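Long-range contacts in endoglucanase (PDB 2YIK), which probably hydrolyses internal beta-1,4-glucosidic bonds of cellulose, as a family 9 glycoside hydrolase that helps a thermophilic bacterium degrade plant polysaccharide: residues A179-D190 / M202-T210; P312-D320 / L387-A398. All coordinates share one frame; numbering follows the deposited sequence.

Contact 1: A179-D190 / M202-T210; sequences AFCHQVGDGDID and MFRRGWFIT
The Trp207 indole carries the amide of Gln183 on one face, NE2 lying 3.4 Å above the ring plane, and the aliphatic part of Arg205 on the opposite face. The Phe208 ring takes Cys181 over one face: CB stands 3.8 Å from the ring centroid and SG also sits above the ring, a Cys sulfur-aromatic contact. Ile209 CD1 meets the Phe180 ring at its edge.

These residues belong to an antiparallel strand pair, 179-184 with 206-209, interrupted by a classic beta bulge: His182 and Gln183 both face Trp207. His182 N donates to Trp207 O (2.9 Å), while Trp207 N donates to Gln183 O. The His182 ring, with CG between its backbone N and carbonyl carbon (chi1 67°), is turned back over the partner strand, where CE1 packs on Trp207 CB and Ile209 crosses it at about a right angle. On the side of Phe180 and Ile209 the pair is covered by helix 216-233.

Beyond the strands, Asp186 N-caps the short helix 187-190 by accepting from Asp188 N, and Ile189 CD1 reaches the Phe203 ring edge. Arg204, salt-bridged to Asp76, has its side chain about 5 Å from the bound zinc ion and is joined to Asp190 through a water; Asp190 OD2 itself takes His120 N.

Gly185 O accepts two side-chain N-H groups, from opposite faces of its carbonyl plane: Trp207 NE1 at 2.9 Å and Gln183 NE2 at 3.1 Å. Gln183 NE2 also donates to Gly268 O, and its bond to Gly185 O is essentially straight (179°).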
# COMPACT_ATOMS: atom_id res chain seq x y z
N ALA A 179 -3.64 20.23 9.25
CA ALA A 179 -3.14 20.02 7.90
C ALA A 179 -2.43 18.67 7.83
O ALA A 179 -1.89 18.17 8.83
CB ALA A 179 -2.18 21.14 7.51
N PHE A 180 -2.43 18.07 6.64
CA PHE A 180 -1.77 16.80 6.42
C PHE A 180 -0.95 16.88 5.14
O PHE A 180 -1.50 17.12 4.06
CB PHE A 180 -2.78 15.66 6.31
CG PHE A 180 -2.16 14.34 5.92
CD1 PHE A 180 -1.34 13.65 6.82
CD2 PHE A 180 -2.36 13.80 4.65
CE1 PHE A 180 -0.73 12.45 6.45
CE2 PHE A 180 -1.75 12.59 4.28
CZ PHE A 180 -0.93 11.92 5.17
N CYS A 181 0.36 16.70 5.25
CA CYS A 181 1.19 16.72 4.06
C CYS A 181 1.08 15.34 3.43
O CYS A 181 1.54 14.35 4.00
CB CYS A 181 2.65 17.01 4.39
SG CYS A 181 3.72 16.96 2.91
N HIS A 182 0.48 15.29 2.25
CA HIS A 182 0.28 14.04 1.55
C HIS A 182 1.26 13.79 0.41
O HIS A 182 1.31 12.68 -0.12
CB HIS A 182 -1.14 14.00 0.98
CG HIS A 182 -1.38 14.99 -0.11
ND1 HIS A 182 -1.76 16.30 0.13
CD2 HIS A 182 -1.26 14.89 -1.46
CE1 HIS A 182 -1.87 16.95 -1.01
NE2 HIS A 182 -1.57 16.11 -1.99
N GLN A 183 2.04 14.79 0.04
CA GLN A 183 2.98 14.62 -1.07
C GLN A 183 4.20 15.54 -0.97
O GLN A 183 4.09 16.71 -0.60
CB GLN A 183 2.24 14.88 -2.40
CG GLN A 183 3.07 14.71 -3.67
CD GLN A 183 2.25 15.01 -4.93
OE1 GLN A 183 1.10 14.58 -5.06
NE2 GLN A 183 2.85 15.75 -5.86
N VAL A 184 5.36 14.98 -1.27
CA VAL A 184 6.60 15.73 -1.26
C VAL A 184 7.21 15.45 -2.63
O VAL A 184 7.45 14.30 -2.99
CB VAL A 184 7.55 15.26 -0.14
CG1 VAL A 184 8.84 16.07 -0.17
CG2 VAL A 184 6.87 15.41 1.23
N GLY A 185 7.45 16.51 -3.40
CA GLY A 185 7.99 16.32 -4.72
C GLY A 185 6.89 16.54 -5.75
O GLY A 185 5.74 16.74 -5.39
N ASP A 186 7.26 16.46 -7.02
CA ASP A 186 6.34 16.68 -8.14
C ASP A 186 6.81 15.85 -9.33
O ASP A 186 7.96 15.96 -9.76
CB ASP A 186 6.37 18.17 -8.51
CG ASP A 186 5.37 18.54 -9.58
OD1 ASP A 186 4.82 17.64 -10.25
OD2 ASP A 186 5.12 19.75 -9.77
N GLY A 187 5.93 15.02 -9.88
CA GLY A 187 6.32 14.20 -11.01
C GLY A 187 6.89 15.04 -12.15
O GLY A 187 7.85 14.64 -12.81
N ASP A 188 6.30 16.21 -12.38
CA ASP A 188 6.75 17.09 -13.45
C ASP A 188 8.20 17.51 -13.31
O ASP A 188 8.88 17.75 -14.30
CB ASP A 188 5.88 18.34 -13.51
CG ASP A 188 4.46 18.04 -13.95
OD1 ASP A 188 4.16 16.86 -14.24
OD2 ASP A 188 3.66 19.00 -14.01
N ILE A 189 8.67 17.60 -12.07
CA ILE A 189 10.04 18.00 -11.81
C ILE A 189 10.95 16.79 -11.62
O ILE A 189 11.98 16.67 -12.28
CB ILE A 189 10.12 18.92 -10.56
CG1 ILE A 189 9.44 20.25 -10.88
CG2 ILE A 189 11.58 19.15 -10.15
CD1 ILE A 189 9.25 21.17 -9.68
N ASP A 190 10.54 15.89 -10.72
CA ASP A 190 11.31 14.70 -10.41
C ASP A 190 11.64 13.79 -11.60
O ASP A 190 12.76 13.29 -11.72
CB ASP A 190 10.58 13.89 -9.33
CG ASP A 190 11.36 12.65 -8.89
OD1 ASP A 190 12.33 12.79 -8.11
OD2 ASP A 190 11.00 11.54 -9.33
N MET A 202 16.91 18.75 -6.57
CA MET A 202 15.80 19.48 -7.19
C MET A 202 14.68 19.85 -6.23
O MET A 202 14.55 19.29 -5.14
CB MET A 202 15.23 18.68 -8.38
CG MET A 202 14.20 17.60 -8.03
SD MET A 202 14.85 16.14 -7.17
CE MET A 202 15.36 15.15 -8.59
N PHE A 203 13.87 20.82 -6.66
CA PHE A 203 12.73 21.32 -5.89
C PHE A 203 11.70 20.24 -5.55
O PHE A 203 11.21 19.53 -6.43
CB PHE A 203 12.08 22.47 -6.68
CG PHE A 203 10.84 23.05 -6.04
CD1 PHE A 203 10.84 23.45 -4.70
CD2 PHE A 203 9.70 23.26 -6.80
CE1 PHE A 203 9.71 24.07 -4.14
CE2 PHE A 203 8.57 23.87 -6.25
CZ PHE A 203 8.57 24.27 -4.92
N ARG A 204 11.39 20.11 -4.26
CA ARG A 204 10.41 19.13 -3.79
C ARG A 204 9.36 19.81 -2.92
O ARG A 204 9.50 19.91 -1.70
CB ARG A 204 11.12 18.02 -3.00
CG ARG A 204 11.86 17.03 -3.88
CD ARG A 204 12.87 16.22 -3.08
NE ARG A 204 12.25 15.28 -2.14
CZ ARG A 204 11.70 14.12 -2.48
NH1 ARG A 204 11.69 13.73 -3.75
NH2 ARG A 204 11.17 13.34 -1.55
N ARG A 205 8.31 20.28 -3.58
CA ARG A 205 7.22 20.98 -2.92
C ARG A 205 6.46 20.05 -1.97
O ARG A 205 6.37 18.84 -2.20
CB ARG A 205 6.25 21.54 -3.97
CG ARG A 205 5.31 22.59 -3.43
CD ARG A 205 4.44 23.17 -4.53
NE ARG A 205 3.78 24.39 -4.07
CZ ARG A 205 2.70 24.92 -4.63
NH1 ARG A 205 2.14 24.34 -5.69
NH2 ARG A 205 2.17 26.03 -4.13
N GLY A 206 5.95 20.63 -0.89
CA GLY A 206 5.16 19.87 0.06
C GLY A 206 3.71 20.21 -0.22
O GLY A 206 3.34 21.38 -0.26
N TRP A 207 2.87 19.20 -0.44
CA TRP A 207 1.46 19.46 -0.72
C TRP A 207 0.66 19.02 0.51
O TRP A 207 0.85 17.93 1.05
CB TRP A 207 1.03 18.71 -1.99
CG TRP A 207 1.99 18.89 -3.16
CD1 TRP A 207 3.24 18.35 -3.28
CD2 TRP A 207 1.78 19.65 -4.37
NE1 TRP A 207 3.81 18.71 -4.48
CE2 TRP A 207 2.94 19.50 -5.17
CE3 TRP A 207 0.72 20.43 -4.85
CZ2 TRP A 207 3.06 20.11 -6.43
CZ3 TRP A 207 0.85 21.04 -6.10
CH2 TRP A 207 2.01 20.87 -6.87
N PHE A 208 -0.23 19.91 0.95
CA PHE A 208 -1.01 19.68 2.16
C PHE A 208 -2.51 19.69 1.98
O PHE A 208 -3.04 20.48 1.20
CB PHE A 208 -0.67 20.75 3.21
CG PHE A 208 0.77 20.76 3.65
CD1 PHE A 208 1.79 21.11 2.77
CD2 PHE A 208 1.10 20.43 4.97
CE1 PHE A 208 3.12 21.13 3.19
CE2 PHE A 208 2.43 20.45 5.39
CZ PHE A 208 3.43 20.80 4.50
N ILE A 209 -3.20 18.83 2.73
CA ILE A 209 -4.66 18.82 2.71
C ILE A 209 -5.04 19.69 3.90
O ILE A 209 -4.46 19.59 4.99
CB ILE A 209 -5.28 17.41 2.89
CG1 ILE A 209 -5.13 16.61 1.61
CG2 ILE A 209 -6.78 17.54 3.20
CD1 ILE A 209 -4.21 15.44 1.75
N THR A 210 -6.03 20.53 3.68
CA THR A 210 -6.52 21.49 4.65
C THR A 210 -8.05 21.41 4.66
O THR A 210 -8.63 20.81 3.76
CB THR A 210 -5.99 22.88 4.19
OG1 THR A 210 -4.82 23.22 4.93
CG2 THR A 210 -7.03 23.93 4.29
O HOH W 1 10.33 16.83 -7.27
O HOH W 2 12.09 14.76 -6.57

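Contact 2: P312-D320 / L387-A398; sequences PGWIHCWND and LNQWGSARYNTA
Ile315 and His316, in an irregular loop, run past the first turns of helix 392-408, with Ile315 CA 6.5 Å from Tyr395 CA and His316 CA 5.8 Å from Ala398 CA. No direct hydrogen bond joins the segments; the loop closes just beyond in a type I turn, Cys317 to Asp320, and Gly391 takes the N-cap position of the helix.

The closest atoms across the contact are Ala398 CB and His316 O, 3.2 Å apart. Ile315 straddles this part of the helix, CG1 against Ala398 and CG2 against Tyr395 CB, with helix 363-373 packing on the same isoleucine. Further out, Leu387 CD2 sits over the six-membered ring of Trp314 in a CH-pi contact, 3.8 Å from the centroid, and the same methyl lies over the Tyr395 ring. Across that phenol ring, on its opposite face, runs the Arg394 side chain. Bent at chi2 (-98°) and chi3, Arg394 folds back so that NE bonds Gly391 O at 3.1 Å and NH2 bonds Trp390 O, which fixes the guanidinium plane.

Waters supply the polar links. One accepts from Trp314 NE1 and is bonded to Tyr395 OH; another donates to both His316 O and Arg394 O; a third accepts from Trp318 NE1 and, weakly, from Arg394 NH1. The contact therefore joins loop to helix by apolar and aromatic packing; the hydrogen bonding from one segment to the other passes through the three waters, while Arg394 is held by its own segment.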
# COMPACT_ATOMS: atom_id res chain seq x y z
N PRO A 312 -16.75 -7.20 -6.50
CA PRO A 312 -16.51 -8.11 -7.65
C PRO A 312 -16.01 -7.50 -8.95
O PRO A 312 -15.46 -8.20 -9.81
CB PRO A 312 -17.86 -8.80 -7.86
CG PRO A 312 -18.66 -8.48 -6.62
CD PRO A 312 -18.19 -7.12 -6.20
N GLY A 313 -16.21 -6.19 -9.06
CA GLY A 313 -15.85 -5.44 -10.25
C GLY A 313 -14.42 -5.36 -10.69
O GLY A 313 -14.08 -5.83 -11.78
N TRP A 314 -13.61 -4.77 -9.81
CA TRP A 314 -12.19 -4.54 -10.01
C TRP A 314 -11.42 -5.45 -9.04
O TRP A 314 -11.95 -6.51 -8.65
CB TRP A 314 -11.95 -3.03 -9.71
CG TRP A 314 -10.83 -2.44 -10.49
CD1 TRP A 314 -9.71 -1.86 -9.99
CD2 TRP A 314 -10.69 -2.41 -11.92
NE1 TRP A 314 -8.87 -1.46 -11.01
CE2 TRP A 314 -9.46 -1.79 -12.21
CE3 TRP A 314 -11.50 -2.84 -12.99
CZ2 TRP A 314 -9.00 -1.60 -13.51
CZ3 TRP A 314 -11.04 -2.65 -14.29
CH2 TRP A 314 -9.81 -2.03 -14.54
N ILE A 315 -10.20 -5.09 -8.61
CA ILE A 315 -9.53 -5.85 -7.56
C ILE A 315 -8.86 -4.81 -6.61
O ILE A 315 -8.88 -3.61 -6.89
CB ILE A 315 -8.61 -7.09 -8.09
CG1 ILE A 315 -8.14 -7.89 -6.87
CG2 ILE A 315 -7.57 -6.66 -9.05
CD1 ILE A 315 -8.65 -9.31 -7.01
N HIS A 316 -8.36 -5.25 -5.46
CA HIS A 316 -7.79 -4.32 -4.50
C HIS A 316 -6.58 -3.58 -5.13
O HIS A 316 -5.67 -4.23 -5.63
CB HIS A 316 -7.40 -5.13 -3.25
CG HIS A 316 -6.96 -4.31 -2.09
ND1 HIS A 316 -7.83 -3.64 -1.25
CD2 HIS A 316 -5.72 -4.10 -1.56
CE1 HIS A 316 -7.16 -3.07 -0.27
NE2 HIS A 316 -5.88 -3.34 -0.44
N CYS A 317 -6.56 -2.24 -5.10
CA CYS A 317 -5.44 -1.47 -5.65
C CYS A 317 -5.47 -0.04 -5.13
O CYS A 317 -6.49 0.39 -4.58
CB CYS A 317 -5.48 -1.46 -7.18
SG CYS A 317 -6.96 -0.70 -7.87
N TRP A 318 -4.40 0.72 -5.32
CA TRP A 318 -4.37 2.09 -4.81
C TRP A 318 -5.57 2.95 -5.20
O TRP A 318 -5.96 3.83 -4.44
CB TRP A 318 -3.07 2.82 -5.22
CG TRP A 318 -2.94 3.13 -6.69
CD1 TRP A 318 -2.21 2.44 -7.61
CD2 TRP A 318 -3.53 4.24 -7.40
NE1 TRP A 318 -2.32 3.02 -8.85
CE2 TRP A 318 -3.14 4.09 -8.76
CE3 TRP A 318 -4.40 5.26 -7.03
CZ2 TRP A 318 -3.55 5.03 -9.73
CZ3 TRP A 318 -4.80 6.18 -8.01
CH2 TRP A 318 -4.39 6.03 -9.35
N ASN A 319 -6.16 2.70 -6.36
CA ASN A 319 -7.30 3.49 -6.80
C ASN A 319 -8.67 2.85 -6.51
O ASN A 319 -9.70 3.35 -6.95
CB ASN A 319 -7.16 3.80 -8.30
CG ASN A 319 -8.06 4.94 -8.75
OD1 ASN A 319 -8.25 5.92 -8.02
ND2 ASN A 319 -8.60 4.83 -9.96
N ASP A 320 -8.66 1.74 -5.77
CA ASP A 320 -9.91 1.07 -5.43
C ASP A 320 -9.70 0.02 -4.35
O ASP A 320 -9.20 -1.07 -4.62
CB ASP A 320 -10.52 0.39 -6.66
CG ASP A 320 -11.92 -0.13 -6.40
OD1 ASP A 320 -12.20 -0.58 -5.27
OD2 ASP A 320 -12.74 -0.10 -7.33
N LEU A 387 -5.53 -8.58 -15.97
CA LEU A 387 -6.62 -7.58 -16.00
C LEU A 387 -6.34 -6.62 -17.15
O LEU A 387 -7.15 -6.45 -18.06
CB LEU A 387 -6.71 -6.82 -14.67
CG LEU A 387 -7.78 -5.71 -14.60
CD1 LEU A 387 -9.14 -6.25 -15.01
CD2 LEU A 387 -7.83 -5.17 -13.18
N ASN A 388 -5.18 -5.97 -17.10
CA ASN A 388 -4.73 -5.08 -18.17
C ASN A 388 -3.21 -4.99 -18.10
O ASN A 388 -2.59 -5.50 -17.17
CB ASN A 388 -5.43 -3.70 -18.14
CG ASN A 388 -5.19 -2.93 -16.86
OD1 ASN A 388 -4.05 -2.66 -16.49
ND2 ASN A 388 -6.27 -2.55 -16.19
N GLN A 389 -2.59 -4.35 -19.09
CA GLN A 389 -1.13 -4.27 -19.17
C GLN A 389 -0.36 -3.40 -18.18
O GLN A 389 0.85 -3.59 -18.03
CB GLN A 389 -0.72 -3.85 -20.57
CG GLN A 389 -1.29 -2.50 -20.98
CD GLN A 389 -1.02 -2.18 -22.44
OE1 GLN A 389 0.01 -1.62 -22.79
NE2 GLN A 389 -1.96 -2.56 -23.30
N TRP A 390 -1.02 -2.45 -17.54
CA TRP A 390 -0.32 -1.59 -16.60
C TRP A 390 -0.31 -2.18 -15.20
O TRP A 390 -1.27 -2.03 -14.43
CB TRP A 390 -0.94 -0.19 -16.64
CG TRP A 390 -0.95 0.36 -18.05
CD1 TRP A 390 0.08 0.97 -18.72
CD2 TRP A 390 -2.04 0.29 -18.99
NE1 TRP A 390 -0.30 1.28 -20.01
CE2 TRP A 390 -1.60 0.87 -20.20
CE3 TRP A 390 -3.35 -0.22 -18.93
CZ2 TRP A 390 -2.41 0.96 -21.34
CZ3 TRP A 390 -4.16 -0.13 -20.06
CH2 TRP A 390 -3.69 0.46 -21.25
N GLY A 391 0.78 -2.88 -14.88
CA GLY A 391 0.91 -3.51 -13.58
C GLY A 391 -0.01 -4.69 -13.42
O GLY A 391 -0.78 -4.77 -12.46
N SER A 392 0.05 -5.62 -14.37
CA SER A 392 -0.79 -6.81 -14.31
C SER A 392 -0.45 -7.64 -13.08
O SER A 392 -1.34 -8.21 -12.45
CB SER A 392 -0.63 -7.66 -15.58
OG SER A 392 0.67 -8.22 -15.67
N ALA A 393 0.84 -7.70 -12.73
CA ALA A 393 1.31 -8.47 -11.57
C ALA A 393 0.77 -7.89 -10.27
O ALA A 393 0.47 -8.61 -9.32
CB ALA A 393 2.83 -8.50 -11.54
N ARG A 394 0.66 -6.57 -10.24
CA ARG A 394 0.15 -5.86 -9.08
C ARG A 394 -1.31 -6.24 -8.83
O ARG A 394 -1.72 -6.42 -7.68
CB ARG A 394 0.33 -4.35 -9.31
CG ARG A 394 -0.49 -3.44 -8.44
CD ARG A 394 -1.73 -3.00 -9.17
NE ARG A 394 -1.42 -2.46 -10.49
CZ ARG A 394 -1.53 -1.18 -10.83
NH1 ARG A 394 -1.94 -0.28 -9.96
NH2 ARG A 394 -1.25 -0.81 -12.08
N TYR A 395 -2.08 -6.38 -9.90
CA TYR A 395 -3.49 -6.77 -9.79
C TYR A 395 -3.61 -8.24 -9.44
O TYR A 395 -4.41 -8.63 -8.59
CB TYR A 395 -4.22 -6.51 -11.10
CG TYR A 395 -4.33 -5.07 -11.49
CD1 TYR A 395 -4.84 -4.13 -10.60
CD2 TYR A 395 -3.98 -4.64 -12.77
CE1 TYR A 395 -5.02 -2.80 -10.97
CE2 TYR A 395 -4.16 -3.31 -13.16
CZ TYR A 395 -4.68 -2.40 -12.25
OH TYR A 395 -4.89 -1.09 -12.61
N ASN A 396 -2.82 -9.06 -10.13
CA ASN A 396 -2.84 -10.50 -9.92
C ASN A 396 -2.52 -10.87 -8.47
O ASN A 396 -3.23 -11.66 -7.86
CB ASN A 396 -1.86 -11.19 -10.87
CG ASN A 396 -1.94 -12.71 -10.80
OD1 ASN A 396 -1.44 -13.32 -9.86
ND2 ASN A 396 -2.59 -13.31 -11.78
N THR A 397 -1.44 -10.32 -7.93
CA THR A 397 -1.06 -10.64 -6.56
C THR A 397 -2.08 -10.12 -5.54
O THR A 397 -2.21 -10.68 -4.45
CB THR A 397 0.37 -10.12 -6.22
OG1 THR A 397 0.48 -8.73 -6.51
CG2 THR A 397 1.40 -10.91 -7.02
N ALA A 398 -2.82 -9.06 -5.90
CA ALA A 398 -3.85 -8.52 -5.02
C ALA A 398 -4.98 -9.55 -4.95
O ALA A 398 -5.57 -9.77 -3.89
CB ALA A 398 -4.37 -7.20 -5.55
O HOH W 3 -6.55 0.64 -11.17
O HOH W 4 -3.17 -3.90 -6.66
O HOH W 5 -0.52 2.31 -10.83

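Overall arrangement
The two contacts follow one another along the chain: contact 1 is complete before contact 2 begins. Their centres lie 26 Å apart and their nearest atoms about 11 Å, so they do not touch. Both fall within the family 9 catalytic region, largely helical, consistent with the (alpha/alpha)6 barrel of family 9. Contact 1 belongs to the small four-stranded antiparallel sheet beside the zinc site, whereas contact 2 sets the loop between helices 296-305 and 322-336 against helix 392-408. Helix 124-140, which directly follows strand 122-123 of that sheet, packs on Trp318 of contact 2. Only contact 1 approaches the predicted active site: the side chain of Asp190 is about 9 Å from that of His451; contact 2 is packing within the helical body.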